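Local structure of aminopeptidase YwaD (Bacillus subtilis, 6HC6) at residues G124-L129 with E214-L219; D243-T248 with S282-R287. The protein removes a range of N-terminal amino acids, arginine, lysine and leucine among them, from peptides as a secreted enzyme that binds two zinc ions per subunit. All coordinates share one frame; numbering follows the deposited sequence.

Interaction 1: residues G124-L129 with E214-L219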
loop_
_atom_site.group_PDB
_atom_site.type_symbol
_atom_site.label_atom_id
_atom_site.label_comp_id
_atom_site.label_asym_id
_atom_site.label_seq_id
_atom_site.Cartn_x
_atom_site.Cartn_y
_atom_site.Cartn_z
ATOM N N GLY A 124 19.545 15.433 -19.436
ATOM C CA GLY A 124 19.235 14.029 -19.586
ATOM C C GLY A 124 20.464 13.166 -19.809
ATOM O O GLY A 124 21.564 13.636 -20.112
ATOM N N LEU A 125 20.255 11.867 -19.653
ATOM C CA LEU A 125 21.298 10.864 -19.832
ATOM C C LEU A 125 21.062 10.137 -21.155
ATOM O O LEU A 125 20.066 9.424 -21.306
ATOM C CB LEU A 125 21.291 9.883 -18.663
ATOM C CG LEU A 125 22.069 8.587 -18.902
ATOM C CD1 LEU A 125 23.540 8.891 -18.975
ATOM C CD2 LEU A 125 21.763 7.571 -17.803
ATOM N N THR A 126 21.972 10.314 -22.110
ATOM C CA THR A 126 21.937 9.588 -23.372
ATOM C C THR A 126 23.104 8.613 -23.400
ATOM O O THR A 126 24.243 9.000 -23.128
ATOM C CB THR A 126 22.022 10.538 -24.571
ATOM O OG1 THR A 126 20.902 11.429 -24.556
ATOM C CG2 THR A 126 22.005 9.758 -25.865
ATOM N N ALA A 127 22.821 7.354 -23.712
ATOM C CA ALA A 127 23.856 6.333 -23.752
ATOM C C ALA A 127 23.361 5.188 -24.618
ATOM O O ALA A 127 22.145 5.031 -24.810
ATOM C CB ALA A 127 24.202 5.834 -22.336
ATOM N N PRO A 128 24.267 4.371 -25.154
ATOM C CA PRO A 128 23.829 3.193 -25.904
ATOM C C PRO A 128 23.019 2.263 -25.016
ATOM O O PRO A 128 23.146 2.268 -23.791
ATOM C CB PRO A 128 25.144 2.535 -26.345
ATOM C CG PRO A 128 26.179 3.623 -26.250
ATOM C CD PRO A 128 25.739 4.472 -25.094
ATOM N N LEU A 129 22.173 1.457 -25.651
ATOM C CA LEU A 129 21.408 0.437 -24.944
ATOM C C LEU A 129 22.163 -0.889 -24.937
ATOM O O LEU A 129 22.793 -1.265 -25.931
ATOM C CB LEU A 129 20.044 0.255 -25.607
ATOM C CG LEU A 129 19.055 1.404 -25.412
ATOM C CD1 LEU A 129 18.007 1.376 -26.507
ATOM C CD2 LEU A 129 18.403 1.312 -24.040
ATOM N N GLU A 214 20.271 3.449 -28.922
ATOM C CA GLU A 214 20.514 4.269 -27.744
ATOM C C GLU A 214 19.204 4.896 -27.288
ATOM O O GLU A 214 18.207 4.906 -28.009
ATOM C CB GLU A 214 21.557 5.359 -28.025
ATOM C CG GLU A 214 21.050 6.433 -28.966
ATOM C CD GLU A 214 22.154 7.275 -29.588
ATOM O OE1 GLU A 214 23.324 6.837 -29.597
ATOM O OE2 GLU A 214 21.842 8.381 -30.073
ATOM N N ALA A 215 19.229 5.437 -26.076
ATOM C CA ALA A 215 18.056 6.048 -25.479
ATOM C C ALA A 215 18.491 7.236 -24.634
ATOM O O ALA A 215 19.652 7.347 -24.228
ATOM C CB ALA A 215 17.272 5.033 -24.639
ATOM N N THR A 216 17.549 8.141 -24.385
ATOM C CA THR A 216 17.780 9.294 -23.526
ATOM C C THR A 216 16.765 9.303 -22.398
ATOM O O THR A 216 15.552 9.289 -22.647
ATOM C CB THR A 216 17.684 10.606 -24.298
ATOM O OG1 THR A 216 18.670 10.633 -25.338
ATOM C CG2 THR A 216 17.901 11.787 -23.367
ATOM N N LEU A 217 17.262 9.372 -21.170
ATOM C CA LEU A 217 16.437 9.398 -19.972
ATOM C C LEU A 217 16.560 10.767 -19.320
ATOM O O LEU A 217 17.671 11.279 -19.157
ATOM C CB LEU A 217 16.878 8.289 -19.022
ATOM C CG LEU A 217 15.932 7.736 -17.979
ATOM C CD1 LEU A 217 14.839 6.938 -18.643
ATOM C CD2 LEU A 217 16.746 6.837 -17.069
ATOM N N LYS A 218 15.420 11.379 -18.993
ATOM C CA LYS A 218 15.383 12.634 -18.250
ATOM C C LYS A 218 14.578 12.389 -16.985
ATOM O O LYS A 218 13.386 12.076 -17.064
ATOM C CB LYS A 218 14.762 13.767 -19.071
ATOM C CG LYS A 218 15.509 14.095 -20.357
ATOM C CD LYS A 218 15.004 15.387 -21.003
ATOM C CE LYS A 218 15.650 15.589 -22.370
ATOM N NZ LYS A 218 15.095 16.768 -23.097
ATOM N N LEU A 219 15.228 12.513 -15.828
ATOM C CA LEU A 219 14.580 12.233 -14.551
ATOM C C LEU A 219 14.956 13.304 -13.543
ATOM O O LEU A 219 16.139 13.597 -13.356
ATOM C CB LEU A 219 14.973 10.861 -14.002
ATOM C CG LEU A 219 14.525 9.629 -14.786
ATOM C CD1 LEU A 219 15.302 8.430 -14.296
ATOM C CD2 LEU A 219 13.025 9.389 -14.642
#
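Thr-126 and Thr-216 face each other as a non-hydrogen-bonded pair where two antiparallel strands of the PA-domain sheet, 125-131 and 214-222, lie side by side. Their side chains meet at a slant, hydroxyl to hydroxyl, and the OG1 atoms of Thr-126 and Thr-216 sit just 2.5 Å apart, a very short hydrogen bond whose donor could be either one. In both residues OG1 stands beside its own backbone N (chi1 -61° and -60°), with CG2 anti to it, and this brings the two hydroxyls together on one face of the sheet.

The other face belongs to Leu-125, Ala-127, Ala-215 and Leu-217. Leu-125 and Leu-217 pair through two nearly straight backbone bonds, and the Leu-217 side chain packs on Leu-102, Leu-111 and Val-199, from three other strands of the same sheet. Farther along, Leu-129 swings its end in over Ala-215, with CD2 of Leu-129 lying 3.9 Å from CB of Ala-215, while its CD1 rests on the backbone carbonyl of Glu-214.

At the other end, Gly-124 lets the strands close up: a CB there would collide with the Lys-218 side chain, whose CG lies 3.8 Å from Gly-124 CA.

Interaction 2: residues D243-T248 with S282-R287; sequences DIVYVT and SDKEIR
Asp-243 and Lys-284 meet where two parallel strands begin, with a weak salt bridge of 3.3 Å from Lys-284 NZ to Asp-243 OD2; the ammonium group also pairs with Glu-317. Nearby, a water accepts from Asp-243 N and donates to Asp-283 O, while Ser-282 OG takes the N-H of Lys-284 in an ST turn.

From there the backbone bonds run in the parallel ladder: Glu-285 N to Asp-243 O, Val-245 N to Glu-285 O, Arg-287 N to Val-245 O and Val-247 N to Arg-287 O.

Buried Arg-287 carries the side-chain chemistry. Its chain, extended from CG to NE (chi2 -170°, chi3 179°), carries the guanidinium past Tyr-246 to Ile-244 and the Glu-285 carboxylate. NE and NH2 approach Glu-285 OE1 side-on, at 2.7 and 2.9 Å, both from one face of the carboxylate. Glu-285 OE2 is taken by Lys-235 and Arg-315, and Arg-287 NH1 by Glu-312 and Tyr-304. Ile-244 CD1 lies over one guanidinium face, 3.6 Å from Arg-287 NH2. The Tyr-246 ring stands alongside, its plane 84° from the guanidinium, and its OH bonds to Ser-316. With an alanine in place of this arginine, Glu-285 OE1 and Glu-312 would probably lose a buried positive partner, and a gap is likely to open beside Ile-244 and Tyr-246.

Strands 244-250 and 285-291, linked through helix 260-277, form a beta-alpha-beta crossover in the M28 peptidase sheet.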
loop_
_atom_site.group_PDB
_atom_site.type_symbol
_atom_site.label_atom_id
_atom_site.label_comp_id
_atom_site.label_asym_id
_atom_site.label_seq_id
_atom_site.Cartn_x
_atom_site.Cartn_y
_atom_site.Cartn_z
ATOM N N ASP A 243 -5.845 -0.464 27.761
ATOM C CA ASP A 243 -5.386 -1.248 26.619
ATOM C C ASP A 243 -5.733 -0.515 25.327
ATOM O O ASP A 243 -6.794 0.102 25.217
ATOM C CB ASP A 243 -6.039 -2.632 26.628
ATOM C CG ASP A 243 -5.592 -3.493 27.802
ATOM O OD1 ASP A 243 -4.491 -3.256 28.344
ATOM O OD2 ASP A 243 -6.358 -4.404 28.192
ATOM N N ILE A 244 -4.836 -0.573 24.347
ATOM C CA ILE A 244 -5.007 0.146 23.088
ATOM C C ILE A 244 -5.396 -0.823 21.984
ATOM O O ILE A 244 -4.745 -1.862 21.796
ATOM C CB ILE A 244 -3.734 0.910 22.689
ATOM C CG1 ILE A 244 -3.350 1.912 23.763
ATOM C CG2 ILE A 244 -3.971 1.674 21.402
ATOM C CD1 ILE A 244 -1.890 2.273 23.704
ATOM N N VAL A 245 -6.430 -0.458 21.223
ATOM C CA VAL A 245 -6.877 -1.192 20.041
ATOM C C VAL A 245 -6.713 -0.264 18.844
ATOM O O VAL A 245 -7.122 0.903 18.907
ATOM C CB VAL A 245 -8.341 -1.647 20.203
ATOM C CG1 VAL A 245 -8.923 -2.201 18.887
ATOM C CG2 VAL A 245 -8.463 -2.652 21.346
ATOM N N TYR A 246 -6.066 -0.749 17.787
ATOM C CA TYR A 246 -5.803 0.049 16.600
ATOM C C TYR A 246 -6.671 -0.438 15.444
ATOM O O TYR A 246 -6.680 -1.632 15.140
ATOM C CB TYR A 246 -4.323 -0.038 16.200
ATOM C CG TYR A 246 -3.334 0.323 17.298
ATOM C CD1 TYR A 246 -2.809 1.609 17.393
ATOM C CD2 TYR A 246 -2.889 -0.634 18.199
ATOM C CE1 TYR A 246 -1.898 1.935 18.355
ATOM C CE2 TYR A 246 -1.964 -0.316 19.167
ATOM C CZ TYR A 246 -1.477 0.974 19.243
ATOM O OH TYR A 246 -0.567 1.321 20.206
ATOM N N VAL A 247 -7.394 0.478 14.802
ATOM C CA VAL A 247 -8.158 0.180 13.591
ATOM C C VAL A 247 -7.587 1.064 12.495
ATOM O O VAL A 247 -7.605 2.298 12.625
ATOM C CB VAL A 247 -9.665 0.432 13.770
ATOM C CG1 VAL A 247 -10.421 -0.010 12.504
ATOM C CG2 VAL A 247 -10.184 -0.306 14.988
ATOM N N THR A 248 -7.020 0.447 11.452
ATOM C CA THR A 248 -6.108 1.181 10.585
ATOM C C THR A 248 -6.332 0.843 9.117
ATOM O O THR A 248 -6.830 -0.231 8.755
ATOM C CB THR A 248 -4.636 0.935 10.954
ATOM O OG1 THR A 248 -4.273 -0.421 10.667
ATOM C CG2 THR A 248 -4.366 1.228 12.445
ATOM N N SER A 282 -16.653 1.727 26.093
ATOM C CA SER A 282 -15.521 0.811 26.117
ATOM C C SER A 282 -14.465 1.322 27.086
ATOM O O SER A 282 -14.279 2.533 27.238
ATOM C CB SER A 282 -14.905 0.645 24.730
ATOM O OG SER A 282 -13.690 -0.086 24.800
ATOM N N ASP A 283 -13.769 0.379 27.723
ATOM C CA ASP A 283 -12.618 0.679 28.564
ATOM C C ASP A 283 -11.305 0.618 27.796
ATOM O O ASP A 283 -10.247 0.904 28.373
ATOM C CB ASP A 283 -12.565 -0.276 29.759
ATOM C CG ASP A 283 -13.717 -0.052 30.739
ATOM O OD1 ASP A 283 -14.221 1.089 30.835
ATOM O OD2 ASP A 283 -14.106 -1.018 31.424
ATOM N N LYS A 284 -11.346 0.244 26.524
ATOM C CA LYS A 284 -10.169 0.309 25.674
ATOM C C LYS A 284 -9.997 1.710 25.104
ATOM O O LYS A 284 -10.965 2.452 24.906
ATOM C CB LYS A 284 -10.265 -0.689 24.519
ATOM C CG LYS A 284 -10.773 -2.051 24.916
ATOM C CD LYS A 284 -9.703 -2.853 25.642
ATOM C CE LYS A 284 -10.165 -4.288 25.871
ATOM N NZ LYS A 284 -9.179 -5.077 26.648
ATOM N N GLU A 285 -8.749 2.064 24.827
ATOM C CA GLU A 285 -8.438 3.230 24.014
ATOM C C GLU A 285 -8.395 2.785 22.560
ATOM O O GLU A 285 -7.588 1.923 22.198
ATOM C CB GLU A 285 -7.106 3.852 24.429
ATOM C CG GLU A 285 -6.716 5.049 23.567
ATOM C CD GLU A 285 -5.420 5.702 24.004
ATOM O OE1 GLU A 285 -4.759 6.361 23.167
ATOM O OE2 GLU A 285 -5.061 5.556 25.187
ATOM N N ILE A 286 -9.273 3.333 21.729
ATOM C CA ILE A 286 -9.356 2.914 20.335
ATOM C C ILE A 286 -8.758 4.008 19.463
ATOM O O ILE A 286 -9.209 5.159 19.489
ATOM C CB ILE A 286 -10.795 2.596 19.914
ATOM C CG1 ILE A 286 -11.431 1.640 20.918
ATOM C CG2 ILE A 286 -10.782 1.977 18.531
ATOM C CD1 ILE A 286 -12.914 1.416 20.680
ATOM N N ARG A 287 -7.738 3.650 18.698
ATOM C CA ARG A 287 -7.073 4.583 17.800
ATOM C C ARG A 287 -7.427 4.199 16.372
ATOM O O ARG A 287 -7.062 3.115 15.901
ATOM C CB ARG A 287 -5.566 4.562 18.028
ATOM C CG ARG A 287 -5.204 4.843 19.470
ATOM C CD ARG A 287 -3.720 5.053 19.633
ATOM N NE ARG A 287 -3.390 5.350 21.026
ATOM C CZ ARG A 287 -2.153 5.436 21.502
ATOM N NH1 ARG A 287 -1.115 5.246 20.695
ATOM N NH2 ARG A 287 -1.951 5.712 22.782
HETATM O O HOH W 1 -8.382 -0.980 29.122
#

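In the fold
Interactions 1 and 2 share no strand or sheet: their centres lie about 52 Å apart, on opposite sides of the chain's centre. Interaction 1 belongs to the PA-domain sheet and is partly buried; its threonine face is at least partly exposed, and its polar side-chain contact is between neutral hydroxyls. Interaction 2 is mostly buried within the peptidase domain, only its Asp-243 and Lys-284 end being partly exposed, and the buried charges of Glu-285 and Arg-287 are probably balanced by their ion pairs with each other and with surrounding residues. The topology differs too, antiparallel in interaction 1 and parallel in interaction 2. Only interaction 2 approaches the metal centre, Val-247 lying about 11 Å from zinc ligand Asp-323, side chain to side chain.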